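Local structure of gamma-glutamyltranspeptidase (6J3A) at residues F2-T7 with A532-N537; P294-A299 with F514-L519; M496-P501 with Q508-F513. The protein probably cleaves or transfers an amide-linked group, as an LmbA-like homologue of the gamma-glutamyltranspeptidases in the Ntn-hydrolase superfamily. All blocks are in the same frame, centred on the assembly; numbering follows the deposited sequence.

Interaction 1: residues F2-T7 with A532-N537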
ATOM      1  N   PHE A   2      -5.536  10.199  11.283  1.00 36.00           N
ATOM      2  CA  PHE A   2      -4.775   8.993  10.869  1.00 35.09           C
ATOM      3  C   PHE A   2      -5.596   7.947  10.106  1.00 33.98           C
ATOM      4  O   PHE A   2      -6.670   7.539  10.551  1.00 33.95           O
ATOM      5  CB  PHE A   2      -4.098   8.306  12.064  1.00 34.75           C
ATOM      6  CG  PHE A   2      -3.292   7.070  11.690  1.00 34.44           C
ATOM      7  CD1 PHE A   2      -2.050   7.188  11.052  1.00 34.50           C
ATOM      8  CD2 PHE A   2      -3.766   5.794  11.968  1.00 33.29           C
ATOM      9  CE1 PHE A   2      -1.303   6.062  10.707  1.00 32.87           C
ATOM     10  CE2 PHE A   2      -3.020   4.670  11.628  1.00 33.66           C
ATOM     11  CZ  PHE A   2      -1.786   4.805  11.000  1.00 32.74           C
ATOM     12  N   THR A   3      -5.056   7.531   8.959  1.00 32.00           N
ATOM     13  CA  THR A   3      -5.578   6.421   8.174  1.00 29.69           C
ATOM     14  C   THR A   3      -4.471   5.400   7.971  1.00 28.40           C
ATOM     15  O   THR A   3      -3.288   5.742   7.860  1.00 26.07           O
ATOM     16  CB  THR A   3      -6.103   6.862   6.798  1.00 29.53           C
ATOM     17  OG1 THR A   3      -5.072   7.549   6.085  1.00 29.83           O
ATOM     18  CG2 THR A   3      -7.303   7.777   6.944  1.00 29.59           C
ATOM     19  N   THR A   4      -4.890   4.147   7.873  1.00 27.54           N
ATOM     20  CA  THR A   4      -3.991   3.000   7.830  1.00 27.43           C
ATOM     21  C   THR A   4      -3.116   2.984   6.573  1.00 27.57           C
ATOM     22  O   THR A   4      -2.049   2.378   6.562  1.00 26.99           O
ATOM     23  CB  THR A   4      -4.791   1.687   7.887  1.00 27.71           C
ATOM     24  OG1 THR A   4      -5.675   1.601   6.757  1.00 26.98           O
ATOM     25  CG2 THR A   4      -5.590   1.595   9.195  1.00 27.97           C
ATOM     26  N   ARG A   5      -3.603   3.639   5.523  1.00 27.62           N
ATOM     27  CA  ARG A   5      -2.851   3.900   4.303  1.00 27.59           C
ATOM     28  C   ARG A   5      -3.178   5.313   3.865  1.00 27.58           C
ATOM     29  O   ARG A   5      -4.058   5.969   4.431  1.00 27.63           O
ATOM     30  CB  ARG A   5      -3.241   2.933   3.193  1.00 27.90           C
ATOM     31  CG  ARG A   5      -2.829   1.498   3.444  1.00 28.67           C
ATOM     32  CD  ARG A   5      -4.060   0.629   3.461  1.00 28.66           C
ATOM     33  NE  ARG A   5      -3.828  -0.664   4.083  1.00 28.97           N
ATOM     34  CZ  ARG A   5      -4.004  -1.844   3.498  1.00 28.63           C
ATOM     35  NH1 ARG A   5      -3.774  -2.941   4.187  1.00 28.22           N
ATOM     36  NH2 ARG A   5      -4.409  -1.950   2.238  1.00 29.00           N
ATOM     37  N   PRO A   6      -2.448   5.819   2.875  1.00 26.95           N
ATOM     38  CA  PRO A   6      -2.932   7.076   2.331  1.00 26.23           C
ATOM     39  C   PRO A   6      -4.021   6.784   1.330  1.00 25.80           C
ATOM     40  O   PRO A   6      -4.109   5.664   0.820  1.00 26.26           O
ATOM     41  CB  PRO A   6      -1.705   7.676   1.649  1.00 26.37           C
ATOM     42  CG  PRO A   6      -0.744   6.550   1.461  1.00 26.83           C
ATOM     43  CD  PRO A   6      -1.115   5.435   2.379  1.00 26.73           C
ATOM     44  N   THR A   7      -4.870   7.769   1.079  1.00 25.11           N
ATOM     45  CA  THR A   7      -5.644   7.766  -0.142  1.00 24.48           C
ATOM     46  C   THR A   7      -4.635   8.194  -1.197  1.00 23.86           C
ATOM     47  O   THR A   7      -4.298   9.367  -1.296  1.00 23.07           O
ATOM     48  CB  THR A   7      -6.839   8.726  -0.096  1.00 24.03           C
ATOM     49  OG1 THR A   7      -7.664   8.415   1.029  1.00 23.65           O
ATOM     50  CG2 THR A   7      -7.655   8.585  -1.352  1.00 24.13           C
ATOM     51  N   ALA A 532     -12.946   6.725   4.787  1.00 27.07           N
ATOM     52  CA  ALA A 532     -14.254   6.078   4.672  1.00 27.59           C
ATOM     53  C   ALA A 532     -14.131   4.562   4.831  1.00 28.50           C
ATOM     54  O   ALA A 532     -14.925   3.947   5.531  1.00 29.71           O
ATOM     55  CB  ALA A 532     -14.916   6.426   3.349  1.00 27.27           C
ATOM     56  N   ILE A 533     -13.117   3.972   4.204  1.00 28.40           N
ATOM     57  CA  ILE A 533     -12.838   2.542   4.343  1.00 27.81           C
ATOM     58  C   ILE A 533     -12.446   2.149   5.767  1.00 28.58           C
ATOM     59  O   ILE A 533     -12.984   1.185   6.305  1.00 28.28           O
ATOM     60  CB  ILE A 533     -11.727   2.100   3.378  1.00 27.29           C
ATOM     61  CG1 ILE A 533     -12.251   2.170   1.935  1.00 26.51           C
ATOM     62  CG2 ILE A 533     -11.255   0.690   3.721  1.00 27.25           C
ATOM     63  CD1 ILE A 533     -11.258   1.797   0.857  1.00 26.18           C
ATOM     64  N   ASP A 534     -11.470   2.865   6.335  1.00 29.57           N
ATOM     65  CA  ASP A 534     -11.056   2.699   7.742  1.00 29.12           C
ATOM     66  C   ASP A 534     -12.228   2.823   8.698  1.00 28.80           C
ATOM     67  O   ASP A 534     -12.278   2.106   9.691  1.00 29.45           O
ATOM     68  CB  ASP A 534     -10.005   3.739   8.159  1.00 29.90           C
ATOM     69  CG  ASP A 534      -8.581   3.378   7.727  1.00 30.35           C
ATOM     70  OD1 ASP A 534      -8.378   2.531   6.825  1.00 29.67           O
ATOM     71  OD2 ASP A 534      -7.651   3.987   8.298  1.00 30.97           O
ATOM     72  N   ALA A 535     -13.172   3.718   8.402  1.00 28.37           N
ATOM     73  CA  ALA A 535     -14.298   3.970   9.301  1.00 27.03           C
ATOM     74  C   ALA A 535     -14.926   2.666   9.813  1.00 26.89           C
ATOM     75  O   ALA A 535     -15.080   1.702   9.043  1.00 26.17           O
ATOM     76  CB  ALA A 535     -15.352   4.826   8.621  1.00 26.14           C
ATOM     77  N   PRO A 536     -15.278   2.627  11.115  1.00 26.87           N
ATOM     78  CA  PRO A 536     -16.041   1.505  11.637  1.00 26.90           C
ATOM     79  C   PRO A 536     -17.251   1.222  10.767  1.00 27.03           C
ATOM     80  O   PRO A 536     -18.016   2.142  10.451  1.00 27.74           O
ATOM     81  CB  PRO A 536     -16.467   1.978  13.033  1.00 27.07           C
ATOM     82  CG  PRO A 536     -15.395   2.919  13.443  1.00 27.06           C
ATOM     83  CD  PRO A 536     -14.973   3.612  12.172  1.00 27.00           C
ATOM     84  N   ASN A 537     -17.382  -0.033  10.348  1.00 26.93           N
ATOM     85  CA  ASN A 537     -18.477  -0.468   9.488  1.00 26.90           C
ATOM     86  C   ASN A 537     -19.306  -1.497  10.260  1.00 28.35           C
ATOM     87  O   ASN A 537     -18.906  -1.948  11.341  1.00 27.30           O
ATOM     88  CB  ASN A 537     -17.918  -1.034   8.166  1.00 26.20           C
ATOM     89  CG  ASN A 537     -18.850  -0.823   6.974  1.00 25.51           C
ATOM     90  OD1 ASN A 537     -20.046  -0.774   7.132  1.00 25.91           O
ATOM     91  ND2 ASN A 537     -18.288  -0.697   5.778  1.00 24.34           N
TER

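Interaction 2: residues P294-A299 with F514-L519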
ATOM      1  N   PRO A 294     -29.487  12.473   9.752  1.00 39.25           N
ATOM      2  CA  PRO A 294     -28.860  12.773  11.036  1.00 38.67           C
ATOM      3  C   PRO A 294     -27.348  12.953  10.902  1.00 38.94           C
ATOM      4  O   PRO A 294     -26.768  12.713   9.831  1.00 36.95           O
ATOM      5  CB  PRO A 294     -29.189  11.548  11.904  1.00 38.33           C
ATOM      6  CG  PRO A 294     -30.292  10.835  11.209  1.00 38.43           C
ATOM      7  CD  PRO A 294     -30.129  11.145   9.755  1.00 38.53           C
ATOM      8  N   GLU A 295     -26.742  13.407  11.996  1.00 40.26           N
ATOM      9  CA  GLU A 295     -25.297  13.595  12.103  1.00 41.30           C
ATOM     10  C   GLU A 295     -24.584  12.350  11.598  1.00 39.91           C
ATOM     11  O   GLU A 295     -24.884  11.237  12.039  1.00 39.20           O
ATOM     12  CB  GLU A 295     -24.923  13.836  13.576  1.00 45.08           C
ATOM     13  CG  GLU A 295     -23.419  13.850  13.906  1.00 47.74           C
ATOM     14  CD  GLU A 295     -22.831  15.234  14.158  1.00 50.11           C
ATOM     15  OE1 GLU A 295     -21.649  15.284  14.576  1.00 50.69           O
ATOM     16  OE2 GLU A 295     -23.521  16.267  13.938  1.00 51.33           O
ATOM     17  N   TYR A 296     -23.637  12.537  10.686  1.00 38.14           N
ATOM     18  CA  TYR A 296     -22.814  11.425  10.226  1.00 37.95           C
ATOM     19  C   TYR A 296     -22.134  10.702  11.407  1.00 37.33           C
ATOM     20  O   TYR A 296     -21.595  11.333  12.313  1.00 37.10           O
ATOM     21  CB  TYR A 296     -21.761  11.902   9.220  1.00 37.22           C
ATOM     22  CG  TYR A 296     -20.703  10.854   8.939  1.00 35.79           C
ATOM     23  CD1 TYR A 296     -20.937   9.819   8.032  1.00 35.24           C
ATOM     24  CD2 TYR A 296     -19.475  10.886   9.603  1.00 35.69           C
ATOM     25  CE1 TYR A 296     -19.972   8.853   7.782  1.00 34.63           C
ATOM     26  CE2 TYR A 296     -18.504   9.924   9.368  1.00 35.70           C
ATOM     27  CZ  TYR A 296     -18.749   8.907   8.458  1.00 35.56           C
ATOM     28  OH  TYR A 296     -17.772   7.954   8.242  1.00 34.40           O
ATOM     29  N   GLY A 297     -22.182   9.376  11.383  1.00 37.43           N
ATOM     30  CA  GLY A 297     -21.568   8.536  12.417  1.00 36.49           C
ATOM     31  C   GLY A 297     -22.290   8.449  13.752  1.00 36.54           C
ATOM     32  O   GLY A 297     -21.815   7.768  14.667  1.00 38.04           O
ATOM     33  N   SER A 298     -23.436   9.111  13.877  1.00 36.76           N
ATOM     34  CA  SER A 298     -24.178   9.128  15.134  1.00 37.07           C
ATOM     35  C   SER A 298     -25.043   7.878  15.259  1.00 36.58           C
ATOM     36  O   SER A 298     -25.215   7.130  14.297  1.00 35.85           O
ATOM     37  CB  SER A 298     -25.025  10.397  15.229  1.00 37.24           C
ATOM     38  OG  SER A 298     -26.069  10.388  14.277  1.00 36.52           O
ATOM     39  N   ALA A 299     -25.563   7.656  16.461  1.00 36.82           N
ATOM     40  CA  ALA A 299     -26.458   6.536  16.739  1.00 37.20           C
ATOM     41  C   ALA A 299     -27.690   6.578  15.814  1.00 37.64           C
ATOM     42  O   ALA A 299     -27.986   5.599  15.119  1.00 35.63           O
ATOM     43  CB  ALA A 299     -26.878   6.562  18.206  1.00 37.39           C
ATOM     44  N   PHE A 514     -20.069   4.512   0.627  1.00 26.62           N
ATOM     45  CA  PHE A 514     -20.454   5.566  -0.315  1.00 27.88           C
ATOM     46  C   PHE A 514     -21.015   6.803   0.371  1.00 27.89           C
ATOM     47  O   PHE A 514     -20.687   7.919  -0.027  1.00 27.33           O
ATOM     48  CB  PHE A 514     -21.473   5.062  -1.324  1.00 29.19           C
ATOM     49  CG  PHE A 514     -22.087   6.156  -2.157  1.00 30.03           C
ATOM     50  CD1 PHE A 514     -21.484   6.561  -3.344  1.00 30.11           C
ATOM     51  CD2 PHE A 514     -23.267   6.776  -1.752  1.00 30.46           C
ATOM     52  CE1 PHE A 514     -22.050   7.558  -4.114  1.00 31.20           C
ATOM     53  CE2 PHE A 514     -23.834   7.778  -2.514  1.00 31.03           C
ATOM     54  CZ  PHE A 514     -23.226   8.170  -3.698  1.00 31.66           C
ATOM     55  N   LEU A 515     -21.875   6.612   1.368  1.00 28.37           N
ATOM     56  CA  LEU A 515     -22.364   7.750   2.170  1.00 29.48           C
ATOM     57  C   LEU A 515     -21.226   8.451   2.929  1.00 30.19           C
ATOM     58  O   LEU A 515     -21.151   9.688   2.977  1.00 31.00           O
ATOM     59  CB  LEU A 515     -23.472   7.325   3.149  1.00 29.52           C
ATOM     60  CG  LEU A 515     -24.821   6.910   2.540  1.00 29.52           C
ATOM     61  CD1 LEU A 515     -25.797   6.516   3.636  1.00 29.58           C
ATOM     62  CD2 LEU A 515     -25.433   8.003   1.685  1.00 29.86           C
ATOM     63  N   ALA A 516     -20.334   7.666   3.512  1.00 30.39           N
ATOM     64  CA  ALA A 516     -19.171   8.251   4.162  1.00 29.88           C
ATOM     65  C   ALA A 516     -18.361   9.093   3.173  1.00 29.66           C
ATOM     66  O   ALA A 516     -18.018  10.230   3.486  1.00 32.86           O
ATOM     67  CB  ALA A 516     -18.317   7.179   4.801  1.00 29.44           C
ATOM     68  N   VAL A 517     -18.106   8.572   1.973  1.00 27.65           N
ATOM     69  CA  VAL A 517     -17.372   9.340   0.955  1.00 27.21           C
ATOM     70  C   VAL A 517     -18.049  10.689   0.672  1.00 28.03           C
ATOM     71  O   VAL A 517     -17.388  11.713   0.569  1.00 28.73           O
ATOM     72  CB  VAL A 517     -17.224   8.574  -0.380  1.00 26.46           C
ATOM     73  CG1 VAL A 517     -16.579   9.460  -1.446  1.00 26.13           C
ATOM     74  CG2 VAL A 517     -16.403   7.303  -0.198  1.00 26.21           C
ATOM     75  N   ALA A 518     -19.368  10.674   0.542  1.00 29.68           N
ATOM     76  CA  ALA A 518     -20.133  11.875   0.217  1.00 29.91           C
ATOM     77  C   ALA A 518     -20.291  12.826   1.401  1.00 31.37           C
ATOM     78  O   ALA A 518     -20.421  14.030   1.194  1.00 33.13           O
ATOM     79  CB  ALA A 518     -21.490  11.483  -0.307  1.00 29.89           C
ATOM     80  N   LEU A 519     -20.282  12.287   2.623  1.00 31.57           N
ATOM     81  CA  LEU A 519     -20.484  13.080   3.840  1.00 31.69           C
ATOM     82  C   LEU A 519     -19.216  13.497   4.555  1.00 31.57           C
ATOM     83  O   LEU A 519     -19.239  14.487   5.267  1.00 32.33           O
ATOM     84  CB  LEU A 519     -21.390  12.335   4.825  1.00 32.38           C
ATOM     85  CG  LEU A 519     -22.827  12.067   4.358  1.00 32.96           C
ATOM     86  CD1 LEU A 519     -23.614  11.415   5.487  1.00 33.67           C
ATOM     87  CD2 LEU A 519     -23.543  13.325   3.875  1.00 32.75           C
TER

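Interaction 3: residues M496-P501 with Q508-F513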
ATOM      1  N   MET A 496     -16.014   7.719  -9.277  1.00 27.26           N
ATOM      2  CA  MET A 496     -15.584   6.708  -8.297  1.00 27.49           C
ATOM      3  C   MET A 496     -16.041   5.321  -8.752  1.00 28.99           C
ATOM      4  O   MET A 496     -17.161   5.149  -9.237  1.00 29.86           O
ATOM      5  CB  MET A 496     -16.115   7.039  -6.883  1.00 26.42           C
ATOM      6  CG  MET A 496     -15.569   6.158  -5.762  1.00 25.97           C
ATOM      7  SD  MET A 496     -15.845   6.769  -4.072  1.00 26.90           S
ATOM      8  CE  MET A 496     -17.638   6.768  -4.020  1.00 27.87           C
ATOM      9  N   ALA A 497     -15.149   4.347  -8.618  1.00 29.41           N
ATOM     10  CA  ALA A 497     -15.415   2.957  -8.968  1.00 29.15           C
ATOM     11  C   ALA A 497     -14.988   2.155  -7.773  1.00 29.31           C
ATOM     12  O   ALA A 497     -13.845   2.263  -7.329  1.00 29.24           O
ATOM     13  CB  ALA A 497     -14.608   2.540 -10.189  1.00 28.95           C
ATOM     14  N   PHE A 498     -15.897   1.338  -7.262  1.00 30.01           N
ATOM     15  CA  PHE A 498     -15.685   0.682  -5.989  1.00 29.95           C
ATOM     16  C   PHE A 498     -16.464  -0.627  -5.855  1.00 29.75           C
ATOM     17  O   PHE A 498     -17.271  -0.997  -6.717  1.00 28.19           O
ATOM     18  CB  PHE A 498     -15.984   1.666  -4.837  1.00 30.24           C
ATOM     19  CG  PHE A 498     -17.394   2.181  -4.806  1.00 30.22           C
ATOM     20  CD1 PHE A 498     -17.835   3.110  -5.738  1.00 30.85           C
ATOM     21  CD2 PHE A 498     -18.277   1.765  -3.812  1.00 30.42           C
ATOM     22  CE1 PHE A 498     -19.136   3.598  -5.696  1.00 30.68           C
ATOM     23  CE2 PHE A 498     -19.579   2.249  -3.764  1.00 30.22           C
ATOM     24  CZ  PHE A 498     -20.005   3.175  -4.702  1.00 30.01           C
ATOM     25  N   GLY A 499     -16.154  -1.341  -4.782  1.00 30.13           N
ATOM     26  CA  GLY A 499     -16.833  -2.580  -4.448  1.00 30.27           C
ATOM     27  C   GLY A 499     -16.201  -3.290  -3.274  1.00 30.55           C
ATOM     28  O   GLY A 499     -15.275  -2.781  -2.641  1.00 31.52           O
ATOM     29  N   THR A 500     -16.736  -4.464  -2.980  1.00 29.94           N
ATOM     30  CA  THR A 500     -16.260  -5.296  -1.881  1.00 29.94           C
ATOM     31  C   THR A 500     -16.870  -6.677  -2.007  1.00 30.37           C
ATOM     32  O   THR A 500     -18.005  -6.809  -2.461  1.00 32.73           O
ATOM     33  CB  THR A 500     -16.646  -4.738  -0.482  1.00 30.00           C
ATOM     34  OG1 THR A 500     -16.195  -5.631   0.540  1.00 31.23           O
ATOM     35  CG2 THR A 500     -18.151  -4.569  -0.306  1.00 30.37           C
ATOM     36  N   PRO A 501     -16.133  -7.712  -1.589  1.00 29.36           N
ATOM     37  CA  PRO A 501     -16.785  -8.978  -1.350  1.00 28.73           C
ATOM     38  C   PRO A 501     -17.521  -8.948  -0.013  1.00 27.77           C
ATOM     39  O   PRO A 501     -17.415  -7.981   0.750  1.00 26.13           O
ATOM     40  CB  PRO A 501     -15.619  -9.949  -1.301  1.00 28.90           C
ATOM     41  CG  PRO A 501     -14.527  -9.154  -0.693  1.00 29.10           C
ATOM     42  CD  PRO A 501     -14.702  -7.770  -1.250  1.00 29.25           C
ATOM     43  N   GLN A 508     -24.445  -3.561   1.888  1.00 27.74           N
ATOM     44  CA  GLN A 508     -24.597  -2.846   3.154  1.00 28.20           C
ATOM     45  C   GLN A 508     -23.322  -2.031   3.366  1.00 28.64           C
ATOM     46  O   GLN A 508     -23.337  -0.806   3.567  1.00 28.49           O
ATOM     47  CB  GLN A 508     -24.809  -3.817   4.318  1.00 27.86           C
ATOM     48  CG  GLN A 508     -25.930  -4.827   4.115  1.00 27.76           C
ATOM     49  CD  GLN A 508     -26.249  -5.591   5.393  1.00 28.48           C
ATOM     50  OE1 GLN A 508     -26.531  -4.984   6.436  1.00 28.79           O
ATOM     51  NE2 GLN A 508     -26.203  -6.928   5.326  1.00 27.56           N
ATOM     52  N   TRP A 509     -22.205  -2.735   3.294  1.00 29.33           N
ATOM     53  CA  TRP A 509     -20.905  -2.133   3.503  1.00 29.90           C
ATOM     54  C   TRP A 509     -20.644  -1.021   2.499  1.00 29.95           C
ATOM     55  O   TRP A 509     -20.160   0.044   2.870  1.00 31.21           O
ATOM     56  CB  TRP A 509     -19.816  -3.205   3.417  1.00 29.20           C
ATOM     57  CG  TRP A 509     -19.755  -4.139   4.602  1.00 28.10           C
ATOM     58  CD1 TRP A 509     -20.197  -3.908   5.887  1.00 27.75           C
ATOM     59  CD2 TRP A 509     -19.160  -5.436   4.614  1.00 28.06           C
ATOM     60  NE1 TRP A 509     -19.941  -5.006   6.682  1.00 27.53           N
ATOM     61  CE2 TRP A 509     -19.293  -5.951   5.930  1.00 27.53           C
ATOM     62  CE3 TRP A 509     -18.530  -6.224   3.632  1.00 27.83           C
ATOM     63  CZ2 TRP A 509     -18.828  -7.216   6.283  1.00 27.32           C
ATOM     64  CZ3 TRP A 509     -18.054  -7.470   3.986  1.00 27.05           C
ATOM     65  CH2 TRP A 509     -18.213  -7.961   5.301  1.00 27.79           C
ATOM     66  N   GLN A 510     -20.991  -1.275   1.241  1.00 29.51           N
ATOM     67  CA  GLN A 510     -20.845  -0.275   0.189  1.00 29.54           C
ATOM     68  C   GLN A 510     -21.724   0.946   0.419  1.00 30.87           C
ATOM     69  O   GLN A 510     -21.276   2.066   0.179  1.00 31.76           O
ATOM     70  CB  GLN A 510     -21.149  -0.864  -1.188  1.00 28.62           C
ATOM     71  CG  GLN A 510     -19.985  -1.601  -1.798  1.00 27.88           C
ATOM     72  CD  GLN A 510     -20.365  -2.345  -3.056  1.00 28.63           C
ATOM     73  OE1 GLN A 510     -21.002  -3.413  -3.004  1.00 29.84           O
ATOM     74  NE2 GLN A 510     -19.969  -1.796  -4.205  1.00 27.31           N
ATOM     75  N   LEU A 511     -22.968   0.736   0.858  1.00 31.51           N
ATOM     76  CA  LEU A 511     -23.837   1.862   1.202  1.00 31.29           C
ATOM     77  C   LEU A 511     -23.195   2.721   2.284  1.00 29.76           C
ATOM     78  O   LEU A 511     -23.166   3.942   2.163  1.00 28.31           O
ATOM     79  CB  LEU A 511     -25.224   1.425   1.675  1.00 32.50           C
ATOM     80  CG  LEU A 511     -26.074   2.679   1.987  1.00 33.80           C
ATOM     81  CD1 LEU A 511     -26.883   3.100   0.775  1.00 34.27           C
ATOM     82  CD2 LEU A 511     -26.947   2.507   3.216  1.00 34.30           C
ATOM     83  N   HIS A 512     -22.677   2.085   3.331  1.00 28.75           N
ATOM     84  CA  HIS A 512     -22.055   2.844   4.424  1.00 27.78           C
ATOM     85  C   HIS A 512     -20.845   3.615   3.881  1.00 26.88           C
ATOM     86  O   HIS A 512     -20.707   4.826   4.106  1.00 26.90           O
ATOM     87  CB  HIS A 512     -21.673   1.941   5.607  1.00 27.43           C
ATOM     88  CG  HIS A 512     -22.749   0.973   5.994  1.00 26.43           C
ATOM     89  ND1 HIS A 512     -24.083   1.238   5.795  1.00 26.19           N
ATOM     90  CD2 HIS A 512     -22.690  -0.264   6.539  1.00 25.45           C
ATOM     91  CE1 HIS A 512     -24.800   0.208   6.208  1.00 25.75           C
ATOM     92  NE2 HIS A 512     -23.977  -0.717   6.665  1.00 25.06           N
ATOM     93  N   PHE A 513     -20.011   2.917   3.120  1.00 25.57           N
ATOM     94  CA  PHE A 513     -18.842   3.521   2.476  1.00 25.19           C
ATOM     95  C   PHE A 513     -19.187   4.723   1.602  1.00 25.87           C
ATOM     96  O   PHE A 513     -18.655   5.814   1.813  1.00 25.72           O
ATOM     97  CB  PHE A 513     -18.145   2.468   1.630  1.00 24.57           C
ATOM     98  CG  PHE A 513     -17.115   3.014   0.703  1.00 23.23           C
ATOM     99  CD1 PHE A 513     -15.902   3.455   1.190  1.00 23.14           C
ATOM    100  CD2 PHE A 513     -17.351   3.067  -0.660  1.00 22.94           C
ATOM    101  CE1 PHE A 513     -14.934   3.946   0.332  1.00 23.28           C
ATOM    102  CE2 PHE A 513     -16.390   3.555  -1.525  1.00 22.72           C
ATOM    103  CZ  PHE A 513     -15.179   3.994  -1.029  1.00 22.98           C
TER

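Interaction 1: residues F2-T7 with A532-N537
Asp534 OD1 is held by two donors. Thr4 OG1 gives it a bond of 2.9 Å, and the side-chain NE2 of Gln530, one helical turn earlier, gives the second. The other carboxylate oxygen takes the backbone of the same threonine: Thr4 N donates to Asp534 OD2 at 2.8 Å. This bond is nearly straight, with 160° at the hydrogen, and it uses the syn lone pair. The hydroxyl also comes from the syn side, 15° out of the carboxylate plane. One carboxylate thus spans the N-H and the hydroxyl of a single residue, which fixes its rotation. The Thr4 torsion suits this: OG1 stands between the backbone N and the carbonyl carbon (chi1 61°), on the side that faces the helix. Thr3 crosses the Asp534 side chain at about a right angle, with its CA 3.2 Å from Asp534 OD2. Thr3 OG1 turns back along its own segment and bonds Arg5 O at 2.5 Å. With an alanine in place of Asp534, the N-H and hydroxyl of Thr4 would probably lose their shared acceptor, and the Gln530 amide would be set free to turn. Arg5 NE lies 6.2 Å from Asp534 OD1, without contact, and may help to keep the carboxylate ionised. Arg562 and Arg608 bind the carbonyl oxygens of Asp534 and Ile533, so positive groups meet the C-terminal end of the helix. The subunit interface runs along segment 2-7. Thr4 O bonds Arg5 NE of the second subunit, the reverse bond is made too, and Phe2 stacks on Trp584 of the second subunit. The arrangement is a bidentate carboxylate bridge to the N-H and hydroxyl of one threonine. It ties the N-terminal segment to helix 529-534 at the dimer interface of the gamma-glutamyltranspeptidase fold.

Interaction 2: residues P294-A299 with F514-L519
Apolar packing carries this contact, and Tyr296 supplies all of it from the loop side. Its ring lies against two residues one turn apart on the helix. CE1 of Tyr296 is 3.8 Å from Ala516 CB, and the same methyl is 3.6 Å from Tyr296 OH. Nearer the backbone, Tyr296 CD1 meets Leu519 CD1 at 4.0 Å. The ring reaches the helix because CG is anti to the backbone N (chi1 168°). The polar part lies at the margins. Tyr296 OH finds its partner in Arg520 NH1, just past the helical segment. Within the loop, a type II beta turn runs from Glu295 to Ser298 and presents the tyrosine. Glu295 O accepts two bonds from Ser298, from OG at 2.7 Å and from N at 3.2 Å. Gly297 takes the positive phi of this turn. Ser298 is the N-cap of helix 299-319, and its OG makes a weak bond to Tyr301 N. Tyr301 meets Tyr296 in a T-shaped pair and also touches Leu515 and Leu519. The loop and the start of helix 299-319 therefore cover one flank of helix 506-519, while Phe514 packs on strands 493-499 and 268-272.

Interaction 3: residues M496-P501 with Q508-F513
At chi1 61° the Phe498 ring folds over its own backbone toward the helix, and Phe513 swings its ring away from its amide nitrogen (chi1 168°) to meet it. The two rings meet near Phe498 CD2 and Phe513 CE2, 3.5 Å apart. Phe498 CD2 comes to the edge of the Phe513 ring. The planes are turned 51° from each other, so the pair is oblique. Met496 runs extended as far as its sulfur, which puts SD 4.1 Å from Phe513 CE2, an oblique Met-aromatic contact. The bend beyond SD turns only the terminal methyl. Strand piece 496-499 and helix piece 508-513 run roughly antiparallel, their axes 9.4 Å apart at closest approach. This is the helix-on-sheet packing of the Ntn-hydrolase alpha-beta-beta-alpha sandwich. Pro501 touches Thr421, the first modelled residue after a chain gap, consistent with a position near the family's N-terminal nucleophile. Beyond the strand, Thr500 CG2 lies 3.8 Å from the aliphatic Gln510 CG. Gly499, with no side chain, passes close by the end of Gln510. Thr500 OG1 donates to Pro501 O at 2.7 Å, in the carbonyl plane and on a lone pair, and also receives the N-H of Arg588. Pro501 O faces the edge of the Trp509 indole in its plane, with CZ3 of Trp509 3.3 Å away. The indole N-H of Trp509 bonds Glu586.

How the interactions relate
Helix 506-519 links the three contacts. Interaction 3 uses its first part and interaction 2 its last, with centres about 14 Å apart. They meet where Val517 CG1 lies 3.8 Å from Met496 SD. Interaction 1 belongs to the next helix, 529-534, which packs beside the first. Ala532 CB sits 3.8 Å from Ala516 CB of interaction 2, and Ile533 CG1 sits 3.6 Å from Phe513 CE1 of interaction 3. Burial differs: interaction 3 is wholly buried, whereas interactions 1 and 2 are partly buried. Interaction 3, through Pro501, probably lies closest to the active site. Interaction 1 alone also touches the second subunit.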